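Long-range contacts in GNAT family acetyltransferase (Mycobacterium smegmatis, PDB 6C30), which probably transfers the acetyl group of acetyl-coenzyme A to the N-terminal amine of a protein substrate, as expected of a RimJ-type GNAT N-acetyltransferase: residues E52-M57 and T154-N159; E174-R179 and W187-L192; A24-L29 and E93-F98; G18-P23 and R207-G212. All blocks are in the same frame, centred on the assembly; numbering follows the deposited sequence. Where two conformers were deposited one is given.

Contact 1: E52-M57 and T154-N159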
# COMPACT_ATOMS: atom_id res chain seq x y z
N GLU A 52 -1.61 -8.56 -26.31
CA GLU A 52 -1.83 -7.92 -27.61
C GLU A 52 -3.06 -8.45 -28.40
O GLU A 52 -3.72 -7.67 -29.08
CB GLU A 52 -0.56 -8.01 -28.46
CG GLU A 52 -0.59 -7.08 -29.67
CD GLU A 52 0.77 -6.91 -30.33
OE1 GLU A 52 1.59 -7.84 -30.25
OE2 GLU A 52 1.01 -5.84 -30.94
N PRO A 53 -3.39 -9.76 -28.30
CA PRO A 53 -4.58 -10.18 -29.05
C PRO A 53 -5.87 -9.50 -28.59
O PRO A 53 -6.87 -9.58 -29.32
CB PRO A 53 -4.66 -11.68 -28.78
CG PRO A 53 -3.26 -12.07 -28.48
CD PRO A 53 -2.67 -10.91 -27.74
N TRP A 54 -5.85 -8.87 -27.41
CA TRP A 54 -7.07 -8.35 -26.78
C TRP A 54 -7.02 -6.84 -26.59
O TRP A 54 -7.99 -6.25 -26.13
CB TRP A 54 -7.29 -9.03 -25.41
CG TRP A 54 -7.09 -10.51 -25.51
CD1 TRP A 54 -6.01 -11.21 -25.08
CD2 TRP A 54 -7.96 -11.44 -26.15
NE1 TRP A 54 -6.16 -12.55 -25.39
CE2 TRP A 54 -7.35 -12.71 -26.05
CE3 TRP A 54 -9.20 -11.34 -26.79
CZ2 TRP A 54 -7.94 -13.86 -26.57
CZ3 TRP A 54 -9.79 -12.48 -27.30
CH2 TRP A 54 -9.15 -13.73 -27.19
N GLU A 55 -5.91 -6.23 -26.99
CA GLU A 55 -5.63 -4.83 -26.68
C GLU A 55 -6.06 -3.91 -27.82
O GLU A 55 -5.76 -4.19 -28.96
CB GLU A 55 -4.13 -4.67 -26.42
CG GLU A 55 -3.69 -3.33 -25.83
CD GLU A 55 -4.05 -3.19 -24.37
OE1 GLU A 55 -4.55 -4.17 -23.77
OE2 GLU A 55 -3.83 -2.09 -23.82
N PRO A 56 -6.77 -2.81 -27.51
CA PRO A 56 -7.02 -1.83 -28.58
C PRO A 56 -5.71 -1.37 -29.20
O PRO A 56 -4.71 -1.18 -28.49
CB PRO A 56 -7.73 -0.69 -27.84
CG PRO A 56 -8.38 -1.36 -26.66
CD PRO A 56 -7.43 -2.45 -26.25
N MET A 57 -5.70 -1.24 -30.52
CA MET A 57 -4.48 -0.93 -31.25
C MET A 57 -4.02 0.50 -30.98
O MET A 57 -4.82 1.41 -30.81
CB MET A 57 -4.70 -1.15 -32.74
CG MET A 57 -4.79 -2.63 -33.12
SD MET A 57 -5.49 -2.95 -34.74
CE MET A 57 -4.26 -2.24 -35.84
N THR A 154 -16.36 -4.05 -21.67
CA THR A 154 -16.44 -4.69 -22.98
C THR A 154 -15.41 -5.80 -23.07
O THR A 154 -14.30 -5.70 -22.51
CB THR A 154 -16.26 -3.67 -24.13
OG1 THR A 154 -15.05 -2.93 -23.93
CG2 THR A 154 -17.44 -2.71 -24.16
N VAL A 155 -15.77 -6.89 -23.73
CA VAL A 155 -14.92 -8.06 -23.77
C VAL A 155 -15.23 -8.84 -25.04
O VAL A 155 -16.40 -9.00 -25.39
CB VAL A 155 -15.13 -8.93 -22.50
CG1 VAL A 155 -16.60 -9.30 -22.29
CG2 VAL A 155 -14.24 -10.17 -22.54
N ARG A 156 -14.21 -9.28 -25.77
CA ARG A 156 -14.45 -10.07 -26.97
C ARG A 156 -15.11 -11.40 -26.60
O ARG A 156 -14.77 -12.01 -25.58
CB ARG A 156 -13.15 -10.31 -27.74
CG ARG A 156 -12.65 -9.06 -28.47
CD ARG A 156 -11.34 -9.30 -29.20
NE ARG A 156 -11.51 -10.26 -30.29
CZ ARG A 156 -10.51 -10.82 -30.97
NH1 ARG A 156 -9.25 -10.53 -30.65
NH2 ARG A 156 -10.78 -11.68 -31.95
N PRO A 157 -16.07 -11.85 -27.43
CA PRO A 157 -16.69 -13.15 -27.18
C PRO A 157 -15.64 -14.25 -27.08
O PRO A 157 -15.85 -15.20 -26.33
CB PRO A 157 -17.58 -13.37 -28.41
CG PRO A 157 -17.89 -11.99 -28.90
CD PRO A 157 -16.69 -11.14 -28.57
N GLU A 158 -14.53 -14.10 -27.80
CA GLU A 158 -13.47 -15.10 -27.82
C GLU A 158 -12.62 -15.13 -26.54
O GLU A 158 -11.88 -16.07 -26.30
CB GLU A 158 -12.55 -14.87 -29.03
CG GLU A 158 -13.24 -15.00 -30.39
CD GLU A 158 -13.93 -13.73 -30.86
OE1 GLU A 158 -14.05 -12.74 -30.10
OE2 GLU A 158 -14.38 -13.73 -32.03
N ASN A 159 -12.74 -14.08 -25.73
CA ASN A 159 -11.93 -13.96 -24.53
C ASN A 159 -12.59 -14.71 -23.37
O ASN A 159 -13.17 -14.11 -22.46
CB ASN A 159 -11.72 -12.49 -24.19
CG ASN A 159 -10.63 -12.27 -23.16
OD1 ASN A 159 -10.26 -13.19 -22.42
ND2 ASN A 159 -10.12 -11.04 -23.10
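W54 lays its indole against the turn that follows a core strand of the GNAT fold, where strand 150-155 ends, R156 to N159 make a type I beta turn, and helix 160-169 begins. The tight part is the stack of N159 on one face of the ring, with the amide and indole planes 30° apart; N159 ND2 stands 3.6 Å above the indole plane, toward the rim, and N159 CB packs 3.7 Å from W54 CZ3 in a CH-pi contact. P53, just before W54 in the chain, sets its CB against the opposite face, toward the rim. Asparagine suits this turn because it can do two jobs: with CG anti to the backbone N (chi1 -166°), its OD1 caps S162 N at the start of the helix while the rest of the amide stays on the tryptophan. Buried R156 belongs to the tight part too. It crosses the ring at about a right angle, its CD approaching obliquely, 3.8 Å from W54 CE3, and a bend at chi3 brings one face of the guanidinium against W54 CZ3. The looser, solvent side belongs to E158, an exposed residue that meets R156 in a long salt bridge, 3.6 Å between R156 NE and E158 OE1. At the guanidinium edge, near its plane, R156 NH1 gives P53 O a weak, strongly bent hydrogen bond of 2.9 Å.

Contact 2: E174-R179 and W187-L192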
# COMPACT_ATOMS: atom_id res chain seq x y z
N GLU A 174 -25.35 -7.43 -21.69
CA GLU A 174 -26.40 -6.52 -22.16
C GLU A 174 -26.49 -6.45 -23.67
O GLU A 174 -27.54 -6.13 -24.20
CB GLU A 174 -26.18 -5.11 -21.59
CG GLU A 174 -26.49 -5.04 -20.11
CD GLU A 174 -26.67 -3.63 -19.59
OE1 GLU A 174 -26.00 -2.71 -20.09
OE2 GLU A 174 -27.48 -3.46 -18.67
N GLY A 175 -25.41 -6.75 -24.37
CA GLY A 175 -25.47 -6.66 -25.82
C GLY A 175 -24.20 -7.08 -26.51
O GLY A 175 -23.21 -7.42 -25.86
N LEU A 176 -24.23 -7.06 -27.84
CA LEU A 176 -23.07 -7.37 -28.66
C LEU A 176 -22.79 -6.18 -29.55
O LEU A 176 -23.62 -5.80 -30.40
CB LEU A 176 -23.30 -8.64 -29.49
CG LEU A 176 -22.13 -9.04 -30.39
CD1 LEU A 176 -20.93 -9.47 -29.55
CD2 LEU A 176 -22.54 -10.15 -31.35
N LEU A 177 -21.64 -5.57 -29.34
CA LEU A 177 -21.24 -4.38 -30.09
C LEU A 177 -20.45 -4.81 -31.32
O LEU A 177 -19.33 -5.30 -31.21
CB LEU A 177 -20.41 -3.45 -29.19
CG LEU A 177 -20.97 -3.22 -27.79
CD1 LEU A 177 -20.04 -2.31 -27.01
CD2 LEU A 177 -22.40 -2.64 -27.86
N LYS A 178 -21.06 -4.67 -32.49
CA LYS A 178 -20.43 -5.14 -33.72
C LYS A 178 -19.23 -4.27 -34.13
O LYS A 178 -19.33 -3.04 -34.15
CB LYS A 178 -21.45 -5.18 -34.87
CG LYS A 178 -22.62 -6.13 -34.62
CD LYS A 178 -22.19 -7.59 -34.51
CE LYS A 178 -21.67 -8.13 -35.83
NZ LYS A 178 -21.30 -9.58 -35.72
N ARG A 179 -18.11 -4.91 -34.46
CA ARG A 179 -16.95 -4.22 -35.03
C ARG A 179 -16.57 -3.02 -34.15
O ARG A 179 -16.33 -1.92 -34.64
CB ARG A 179 -17.24 -3.77 -36.47
CG ARG A 179 -17.50 -4.92 -37.43
CD ARG A 179 -18.03 -4.46 -38.79
NE ARG A 179 -19.32 -3.78 -38.68
CZ ARG A 179 -20.49 -4.40 -38.60
NH1 ARG A 179 -20.55 -5.73 -38.61
NH2 ARG A 179 -21.62 -3.70 -38.50
N TRP A 187 -11.47 -4.53 -36.91
CA TRP A 187 -12.54 -4.09 -36.00
C TRP A 187 -13.27 -5.31 -35.45
O TRP A 187 -13.86 -6.07 -36.22
CB TRP A 187 -13.50 -3.16 -36.73
CG TRP A 187 -12.88 -1.85 -37.08
CD1 TRP A 187 -12.34 -1.49 -38.29
CD2 TRP A 187 -12.72 -0.73 -36.22
NE1 TRP A 187 -11.86 -0.20 -38.22
CE2 TRP A 187 -12.09 0.29 -36.96
CE3 TRP A 187 -13.07 -0.47 -34.89
CZ2 TRP A 187 -11.78 1.53 -36.41
CZ3 TRP A 187 -12.77 0.76 -34.34
CH2 TRP A 187 -12.14 1.75 -35.10
N ARG A 188 -13.23 -5.50 -34.13
CA ARG A 188 -13.70 -6.74 -33.51
C ARG A 188 -14.95 -6.56 -32.67
O ARG A 188 -15.05 -5.62 -31.87
CB ARG A 188 -12.61 -7.35 -32.62
CG ARG A 188 -11.23 -7.42 -33.23
CD ARG A 188 -11.08 -8.69 -33.99
NE ARG A 188 -9.74 -8.87 -34.54
CZ ARG A 188 -9.41 -9.93 -35.28
NH1 ARG A 188 -10.32 -10.86 -35.51
NH2 ARG A 188 -8.18 -10.06 -35.77
N ASP A 189 -15.92 -7.48 -32.82
CA ASP A 189 -17.08 -7.50 -31.94
C ASP A 189 -16.66 -7.58 -30.47
O ASP A 189 -15.74 -8.32 -30.13
CB ASP A 189 -17.98 -8.70 -32.21
CG ASP A 189 -18.62 -8.70 -33.59
OD1 ASP A 189 -18.45 -7.75 -34.39
OD2 ASP A 189 -19.32 -9.71 -33.85
N HIS A 190 -17.34 -6.83 -29.61
CA HIS A 190 -17.17 -6.94 -28.16
C HIS A 190 -18.53 -7.08 -27.51
O HIS A 190 -19.46 -6.34 -27.85
CB HIS A 190 -16.45 -5.72 -27.58
CG HIS A 190 -14.96 -5.70 -27.81
ND1 HIS A 190 -14.40 -5.58 -29.07
CD2 HIS A 190 -13.93 -5.76 -26.94
CE1 HIS A 190 -13.09 -5.59 -28.96
NE2 HIS A 190 -12.77 -5.68 -27.68
N LEU A 191 -18.67 -8.02 -26.58
CA LEU A 191 -19.82 -8.05 -25.69
C LEU A 191 -19.79 -6.85 -24.76
O LEU A 191 -18.71 -6.40 -24.36
CB LEU A 191 -19.84 -9.33 -24.87
CG LEU A 191 -20.14 -10.61 -25.65
CD1 LEU A 191 -19.60 -11.80 -24.91
CD2 LEU A 191 -21.64 -10.75 -25.91
N LEU A 192 -20.96 -6.32 -24.45
CA LEU A 192 -21.11 -5.29 -23.44
C LEU A 192 -21.73 -5.94 -22.22
O LEU A 192 -22.79 -6.57 -22.32
CB LEU A 192 -21.99 -4.15 -23.95
CG LEU A 192 -22.29 -3.02 -22.96
CD1 LEU A 192 -21.02 -2.26 -22.62
CD2 LEU A 192 -23.35 -2.07 -23.51
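Strand 174-177 runs antiparallel to strand 187-192, their axes 4.5 Å apart at closest approach and 170° between their directions, with G175 facing L192, L176 facing L191 and L177 facing H190. L177 and H190 exchange two backbone hydrogen bonds, the shorter from L177 N to H190 O at 2.8 Å. At the other end E174 and G175 both face L192 in a classic beta bulge: L192 N donates to G175 O at 2.9 Å, E174 N donates to L192 O at 2.8 Å, and G175 N adds only a weak bond to the same oxygen. Leucines suit both faces because apolar side chains of neighbouring strands meet there. L176 CD1 touches L191 CD2 at 3.9 Å on one face; on the other L177 CD1 lies against L192 CB, beside T154 of the next strand. This is the antiparallel pairing of strands 172-180 and 186-196 at the end of the GNAT sheet. Past L177 the chain turns a corner, and the side chain of D189 binds the chain beyond it. Its OD1 accepts R179 N at 2.9 Å on the anti side, while its OD2 forms a salt bridge of 2.7 Å with K178 NZ on the syn side. The lysine lies alongside the aspartate, pointing the same way, because bends at chi2 (-63°) and chi3 fold its chain back. The imidazole of H190 turns back along its own strand, ND1 donating to R188 O almost in the ring plane.

Contact 3: A24-L29 and E93-F98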
# COMPACT_ATOMS: atom_id res chain seq x y z
N ALA A 24 -4.91 -15.20 -2.98
CA ALA A 24 -3.63 -14.89 -3.60
C ALA A 24 -2.66 -14.13 -2.68
O ALA A 24 -1.45 -14.18 -2.88
CB ALA A 24 -3.86 -14.08 -4.89
N GLY A 25 -3.21 -13.43 -1.70
CA GLY A 25 -2.40 -12.62 -0.80
C GLY A 25 -3.11 -11.33 -0.44
O GLY A 25 -4.34 -11.27 -0.43
N VAL A 26 -2.33 -10.30 -0.12
CA VAL A 26 -2.92 -9.00 0.16
C VAL A 26 -3.07 -8.23 -1.15
O VAL A 26 -2.10 -8.02 -1.88
CB VAL A 26 -2.05 -8.19 1.15
CG1 VAL A 26 -2.68 -6.82 1.41
CG2 VAL A 26 -1.90 -8.97 2.47
N VAL A 27 -4.30 -7.84 -1.47
CA VAL A 27 -4.55 -7.09 -2.70
C VAL A 27 -5.14 -5.72 -2.39
O VAL A 27 -5.89 -5.55 -1.44
CB VAL A 27 -5.50 -7.84 -3.66
CG1 VAL A 27 -4.86 -9.13 -4.14
CG2 VAL A 27 -6.85 -8.08 -2.99
N GLY A 28 -4.78 -4.72 -3.19
CA GLY A 28 -5.30 -3.38 -3.02
C GLY A 28 -5.20 -2.63 -4.33
O GLY A 28 -4.52 -3.08 -5.26
N LEU A 29 -5.90 -1.50 -4.40
CA LEU A 29 -5.81 -0.56 -5.54
C LEU A 29 -5.22 0.75 -5.07
O LEU A 29 -5.58 1.25 -4.01
CB LEU A 29 -7.19 -0.28 -6.14
CG LEU A 29 -8.04 -1.47 -6.61
CD1 LEU A 29 -9.32 -0.98 -7.27
CD2 LEU A 29 -7.23 -2.33 -7.59
N GLU A 93 -2.17 -3.97 -6.72
CA GLU A 93 -1.04 -4.45 -5.93
C GLU A 93 -1.33 -5.83 -5.35
O GLU A 93 -2.43 -6.08 -4.86
CB GLU A 93 -0.71 -3.50 -4.78
CG GLU A 93 -0.13 -2.17 -5.23
CD GLU A 93 0.40 -1.33 -4.08
OE1 GLU A 93 0.09 -1.65 -2.90
OE2 GLU A 93 1.12 -0.36 -4.35
N LEU A 94 -0.33 -6.70 -5.42
CA LEU A 94 -0.31 -7.94 -4.66
C LEU A 94 0.88 -7.86 -3.71
O LEU A 94 2.02 -7.74 -4.16
CB LEU A 94 -0.18 -9.15 -5.57
CG LEU A 94 -0.04 -10.49 -4.83
CD1 LEU A 94 -1.33 -10.86 -4.12
CD2 LEU A 94 0.39 -11.57 -5.81
N ASP A 95 0.60 -7.89 -2.41
CA ASP A 95 1.64 -7.76 -1.38
C ASP A 95 2.54 -6.56 -1.69
O ASP A 95 3.77 -6.61 -1.60
CB ASP A 95 2.45 -9.07 -1.27
CG ASP A 95 1.56 -10.27 -0.92
OD1 ASP A 95 0.60 -10.09 -0.15
OD2 ASP A 95 1.83 -11.38 -1.45
N GLY A 96 1.89 -5.47 -2.07
CA GLY A 96 2.56 -4.20 -2.32
C GLY A 96 3.19 -4.04 -3.70
O GLY A 96 3.68 -2.95 -4.01
N GLU A 97 3.20 -5.10 -4.51
CA GLU A 97 3.86 -5.06 -5.82
C GLU A 97 2.87 -4.82 -6.94
O GLU A 97 1.80 -5.41 -6.97
CB GLU A 97 4.60 -6.38 -6.08
CG GLU A 97 5.74 -6.63 -5.11
CD GLU A 97 6.54 -7.88 -5.46
OE1 GLU A 97 6.01 -8.76 -6.17
OE2 GLU A 97 7.71 -7.96 -5.02
N PHE A 98 3.26 -3.95 -7.88
CA PHE A 98 2.52 -3.76 -9.13
C PHE A 98 2.33 -5.11 -9.83
O PHE A 98 3.32 -5.74 -10.18
CB PHE A 98 3.32 -2.80 -10.02
CG PHE A 98 2.66 -2.44 -11.35
CD1 PHE A 98 2.31 -1.13 -11.61
CD2 PHE A 98 2.48 -3.38 -12.36
CE1 PHE A 98 1.73 -0.76 -12.83
CE2 PHE A 98 1.91 -3.01 -13.58
CZ PHE A 98 1.54 -1.70 -13.81
O HOH W 1 -0.96 -5.32 -1.82
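D95 grips V26 with both its backbone and its side chain. D95 N donates to V26 O at 2.8 Å, in the carbonyl plane, and D95 OD1 accepts V26 N at 2.9 Å on its syn side. A water bridges V26 O, to which it donates, and G96 N, from which it accepts. The chi1 of -58° brings D95 OD1 to V26 N, and the other oxygen, OD2, makes a salt bridge with R35 of the second subunit, so one short aspartate serves both strand and dimer. Further along, G28 and E93 form a hydrogen-bonded pair, with E93 N to G28 O at 2.9 Å. L94 reaches into the apolar side: with chi1 at 175°, its single methyl CD1 comes 4.2 Å from A24 CB and, in the V27 conformer described, 3.9 Å from V27 CG1. V27 and A24 in turn rest on helix 130-143. What positions D95 is a type I' turn from L94 to E97: D95 and G96 both have positive phi, a conformation glycine takes readily and aspartate tolerates. The arrangement is a two-residue beta hairpin, joining strands 88-94 and 97-105, laid against strand 25-31 of the same GNAT sheet.

Contact 4: G18-P23 and R207-G212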
# COMPACT_ATOMS: atom_id res chain seq x y z
N GLY A 18 -9.19 -1.00 -0.55
CA GLY A 18 -8.64 -2.12 0.20
C GLY A 18 -7.79 -1.59 1.34
O GLY A 18 -7.96 -0.46 1.77
N PRO A 19 -6.84 -2.40 1.83
CA PRO A 19 -6.48 -3.73 1.33
C PRO A 19 -7.45 -4.84 1.71
O PRO A 19 -8.22 -4.73 2.67
CB PRO A 19 -5.11 -3.97 1.97
CG PRO A 19 -5.17 -3.22 3.25
CD PRO A 19 -5.96 -1.98 2.95
N LEU A 20 -7.39 -5.92 0.93
CA LEU A 20 -8.12 -7.14 1.22
C LEU A 20 -7.12 -8.24 1.42
O LEU A 20 -6.03 -8.20 0.85
CB LEU A 20 -9.06 -7.52 0.08
CG LEU A 20 -10.01 -6.46 -0.47
CD1 LEU A 20 -10.84 -7.09 -1.57
CD2 LEU A 20 -10.90 -5.92 0.64
N ARG A 21 -7.48 -9.25 2.21
CA ARG A 21 -6.73 -10.49 2.14
C ARG A 21 -7.61 -11.51 1.45
O ARG A 21 -8.74 -11.77 1.89
CB ARG A 21 -6.28 -10.99 3.52
CG ARG A 21 -5.47 -12.27 3.40
CD ARG A 21 -4.76 -12.67 4.69
NE ARG A 21 -3.45 -12.04 4.89
CZ ARG A 21 -2.35 -12.33 4.20
NH1 ARG A 21 -2.38 -13.21 3.20
NH2 ARG A 21 -1.21 -11.73 4.50
N VAL A 22 -7.10 -12.05 0.34
CA VAL A 22 -7.80 -13.03 -0.49
C VAL A 22 -6.84 -14.21 -0.70
O VAL A 22 -5.70 -14.13 -0.25
CB VAL A 22 -8.25 -12.41 -1.83
CG1 VAL A 22 -9.32 -11.35 -1.59
CG2 VAL A 22 -7.06 -11.84 -2.58
N PRO A 23 -7.29 -15.31 -1.33
CA PRO A 23 -6.38 -16.45 -1.46
C PRO A 23 -4.99 -16.13 -2.04
O PRO A 23 -4.01 -16.71 -1.60
CB PRO A 23 -7.15 -17.39 -2.39
CG PRO A 23 -8.57 -17.16 -2.00
CD PRO A 23 -8.67 -15.68 -1.69
N ARG A 207 -19.78 -9.66 -1.73
CA ARG A 207 -19.38 -10.73 -0.82
C ARG A 207 -17.86 -10.88 -0.81
O ARG A 207 -17.27 -11.11 0.24
CB ARG A 207 -20.05 -12.06 -1.20
CG ARG A 207 -21.56 -12.06 -0.94
CD ARG A 207 -22.18 -13.44 -1.05
NE ARG A 207 -22.08 -14.02 -2.39
CZ ARG A 207 -22.92 -13.76 -3.38
NH1 ARG A 207 -23.92 -12.91 -3.21
NH2 ARG A 207 -22.74 -14.34 -4.56
N LEU A 208 -17.23 -10.70 -1.96
CA LEU A 208 -15.78 -10.84 -2.06
C LEU A 208 -15.09 -9.76 -1.23
O LEU A 208 -14.17 -10.05 -0.46
CB LEU A 208 -15.34 -10.77 -3.53
CG LEU A 208 -13.91 -11.17 -3.93
CD1 LEU A 208 -13.82 -11.36 -5.44
CD2 LEU A 208 -12.85 -10.15 -3.47
N VAL A 209 -15.52 -8.52 -1.40
CA VAL A 209 -14.91 -7.42 -0.68
C VAL A 209 -15.15 -7.55 0.83
O VAL A 209 -14.22 -7.36 1.62
CB VAL A 209 -15.45 -6.07 -1.19
CG1 VAL A 209 -15.10 -4.95 -0.23
CG2 VAL A 209 -14.89 -5.77 -2.58
N ALA A 210 -16.36 -7.92 1.23
CA ALA A 210 -16.67 -8.05 2.66
C ALA A 210 -15.82 -9.14 3.29
O ALA A 210 -15.26 -8.94 4.37
CB ALA A 210 -18.16 -8.34 2.85
N ALA A 211 -15.71 -10.28 2.63
CA ALA A 211 -14.89 -11.38 3.12
C ALA A 211 -13.42 -10.98 3.14
O ALA A 211 -12.69 -11.33 4.07
CB ALA A 211 -15.10 -12.63 2.27
N GLY A 212 -12.99 -10.25 2.12
CA GLY A 212 -11.60 -9.84 2.02
C GLY A 212 -11.21 -8.86 3.10
O GLY A 212 -10.09 -8.91 3.63
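L20 is the bump of this contact, and G212 lies in the hollow that receives it. Strand 18-22 crosses helix 207-212 almost perpendicularly, at 88°, with the axes only 7.3 Å apart, so a single residue of the strand does most of the work. Having no CB, G212 leaves room for L20 to settle directly on the helix backbone: their CA atoms are 4.5 Å apart. L20 holds its CG beside the backbone N (chi1 -51°), and its two methyls then part. CD2 drops onto the preceding helical turn, 3.7 Å from V209 O, while CD1 turns to L208 CD2 at 4.1 Å, the two leucine side chains crossing at about a right angle. V22, two residues on, adds its CG1 against the same methyl, 4.2 Å from L208 CD2. L208 therefore fits against both strand residues, and it continues on to T132 and A133 of helix 130-143, where M137 also touches L20. Backbone joins backbone beside this apolar patch. R21 N donates to G212 O at 3.0 Å, with an N-H...O angle of 164°, and G212 CA makes a CH...O contact with R21 O. The chemistry implies that, at this crossing, strand and helix are joined by close apolar fit and one peptide hydrogen bond, with no salt bridge between the two segments.

In the fold
The four contacts fall into two pairs at opposite ends of one curved sheet. Contacts 1 and 2 have centres 10 Å apart and are joined by a probable hydrogen bond of 2.7 Å between V155 O and L191 N. Contacts 3 and 4, with centres 11 Å apart, are joined likewise, V27 O to L20 N at 2.8 Å. Across the sheet, the centres of contacts 1 and 3 are 25 Å apart and those of contacts 2 and 3 are 32 Å apart. In this apo structure contact 1 lies at the end of strand 150-155, while contact 3 touches the start of helix 130-143, through A24 on I130, and adjoins the second subunit.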